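Local structure of transcriptional regulator (Thermus thermophilus, 2H0A) at residues 229-233 with 234-238. The protein probably regulates transcription as a CcpA-type (LacI-family) repressor, with a core like that of the periplasmic sugar-binding proteins. Residues are numbered along the deposited sequence; the frame is centred on the assembly and turned at random.
Sequences IAQPV and EAMGA
M236 N donates to P232 O over 2.9 Å and lies in the plane of that carbonyl. One residue on, G237 N reaches V233 O at 3.0 Å; here the donor is tilted 27° from the carbonyl plane. These two i to i+4 bonds open the first turn of helix 233-248. P232 holds the N-cap position and is also the centre of an inverse gamma turn, closed by a weak bond from V233 N to Q231 O. The carboxylate of E234 turns back toward the start of the helix. E234 CG lies beside its own backbone N (chi1 -58°). A bend at chi2 then brings E234 OE1 to 3.4 Å from V233 C. E234 OE1 also pairs with R16 of helix 12-25 in a salt bridge, and the same arginine bonds Q231 O, while Q231 NE2 makes a weak hydrogen bond to D216. A glutamine in place of E234 would probably weaken the hold on R16, leaving the guanidinium without its charged mate. Residues 229-238 carry the chain from strand 227-230 into helix 233-248. In the CcpA/LacI family, which shares the periplasmic binding protein fold, such a connection is one of the crossings between the two alpha/beta subdomains. The side chain of M236 folds over the P232 carbonyl. M236 CG also meets the proline ring at P232 CG, 4.2 Å away, the two side chains being set obliquely. A235 CB meets P232 CB at 4.2 Å, so the proline ring touches both residues. Beyond them, F260 touches P232 and A235, L96 lies against Q231 and P232, and the V233 side chain, directed away from 234-238, packs on F13, R16 and L17 of helix 12-25.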
ATOM      1  N   ILE A 229       3.261  19.016  10.706  1.00 32.85           N
ATOM      2  CA  ILE A 229       4.354  18.919  11.665  1.00 33.74           C
ATOM      3  C   ILE A 229       5.440  18.285  10.793  1.00 34.98           C
ATOM      4  O   ILE A 229       5.426  17.075  10.543  1.00 33.58           O
ATOM      5  CB  ILE A 229       4.017  17.948  12.836  1.00 33.15           C
ATOM      6  CG1 ILE A 229       2.773  18.429  13.578  1.00 28.53           C
ATOM      7  CG2 ILE A 229       5.203  17.842  13.788  1.00 31.44           C
ATOM      8  CD1 ILE A 229       2.955  19.776  14.214  1.00 29.64           C
ATOM      9  N   ALA A 230       6.370  19.107  10.325  1.00 36.56           N
ATOM     10  CA  ALA A 230       7.429  18.637   9.433  1.00 38.12           C
ATOM     11  C   ALA A 230       8.609  17.888  10.043  1.00 37.32           C
ATOM     12  O   ALA A 230       9.196  18.325  11.030  1.00 38.00           O
ATOM     13  CB  ALA A 230       7.949  19.813   8.592  1.00 38.69           C
ATOM     14  N   GLN A 231       8.940  16.757   9.424  1.00 36.94           N
ATOM     15  CA  GLN A 231      10.066  15.923   9.818  1.00 36.79           C
ATOM     16  C   GLN A 231      11.214  16.181   8.840  1.00 36.61           C
ATOM     17  O   GLN A 231      10.986  16.321   7.646  1.00 35.85           O
ATOM     18  CB  GLN A 231       9.728  14.444   9.712  1.00 38.81           C
ATOM     19  CG  GLN A 231       8.670  13.913  10.632  1.00 42.22           C
ATOM     20  CD  GLN A 231       8.639  12.392  10.590  1.00 44.52           C
ATOM     21  OE1 GLN A 231       9.560  11.730  11.076  1.00 45.19           O
ATOM     22  NE2 GLN A 231       7.593  11.832   9.990  1.00 44.52           N
ATOM     23  N   PRO A 232      12.462  16.257   9.343  1.00 37.21           N
ATOM     24  CA  PRO A 232      13.645  16.491   8.496  1.00 36.01           C
ATOM     25  C   PRO A 232      14.172  15.139   8.038  1.00 35.71           C
ATOM     26  O   PRO A 232      15.293  14.752   8.368  1.00 35.36           O
ATOM     27  CB  PRO A 232      14.604  17.185   9.450  1.00 36.33           C
ATOM     28  CG  PRO A 232      14.294  16.481  10.771  1.00 35.58           C
ATOM     29  CD  PRO A 232      12.793  16.411  10.777  1.00 35.76           C
ATOM     30  N   VAL A 233      13.346  14.428   7.279  1.00 37.50           N
ATOM     31  CA  VAL A 233      13.654  13.079   6.801  1.00 38.58           C
ATOM     32  C   VAL A 233      14.942  12.908   5.997  1.00 39.44           C
ATOM     33  O   VAL A 233      15.671  11.942   6.196  1.00 39.79           O
ATOM     34  CB  VAL A 233      12.459  12.512   6.001  1.00 38.26           C
ATOM     35  CG1 VAL A 233      12.665  11.044   5.720  1.00 38.55           C
ATOM     36  CG2 VAL A 233      11.174  12.714   6.787  1.00 36.52           C
ATOM     37  N   GLU A 234      15.229  13.832   5.094  1.00 40.25           N
ATOM     38  CA  GLU A 234      16.456  13.739   4.314  1.00 40.86           C
ATOM     39  C   GLU A 234      17.649  13.878   5.250  1.00 39.09           C
ATOM     40  O   GLU A 234      18.571  13.058   5.220  1.00 39.36           O
ATOM     41  CB  GLU A 234      16.500  14.828   3.238  1.00 43.36           C
ATOM     42  CG  GLU A 234      15.332  14.780   2.269  1.00 48.47           C
ATOM     43  CD  GLU A 234      14.096  15.488   2.797  1.00 52.62           C
ATOM     44  OE1 GLU A 234      13.810  15.375   4.009  1.00 55.33           O
ATOM     45  OE2 GLU A 234      13.400  16.152   1.998  1.00 54.60           O
ATOM     46  N   ALA A 235      17.616  14.911   6.090  1.00 37.43           N
ATOM     47  CA  ALA A 235      18.695  15.162   7.053  1.00 36.58           C
ATOM     48  C   ALA A 235      18.884  13.947   7.963  1.00 35.37           C
ATOM     49  O   ALA A 235      20.004  13.643   8.390  1.00 34.49           O
ATOM     50  CB  ALA A 235      18.376  16.408   7.887  1.00 34.56           C
ATOM     51  N   MET A 236      17.779  13.261   8.262  1.00 33.94           N
ATOM     52  CA  MET A 236      17.823  12.068   9.102  1.00 32.59           C
ATOM     53  C   MET A 236      18.567  10.958   8.361  1.00 32.72           C
ATOM     54  O   MET A 236      19.343  10.221   8.960  1.00 31.33           O
ATOM     55  CB  MET A 236      16.401  11.611   9.462  1.00 31.70           C
ATOM     56  CG  MET A 236      15.665  12.533  10.441  1.00 29.33           C
ATOM     57  SD  MET A 236      13.958  12.029  10.792  1.00 23.58           S
ATOM     58  CE  MET A 236      14.285  10.484  11.557  1.00 24.07           C
ATOM     59  N   GLY A 237      18.328  10.853   7.053  1.00 32.95           N
ATOM     60  CA  GLY A 237      19.002   9.851   6.240  1.00 31.94           C
ATOM     61  C   GLY A 237      20.464  10.232   6.078  1.00 32.95           C
ATOM     62  O   GLY A 237      21.361   9.399   6.247  1.00 31.91           O
ATOM     63  N   ALA A 238      20.702  11.499   5.749  1.00 32.32           N
ATOM     64  CA  ALA A 238      22.064  12.022   5.604  1.00 33.21           C
ATOM     65  C   ALA A 238      22.877  11.799   6.880  1.00 32.61           C
ATOM     66  O   ALA A 238      24.037  11.410   6.817  1.00 33.22           O
ATOM     67  CB  ALA A 238      22.027  13.512   5.270  1.00 33.69           C
TER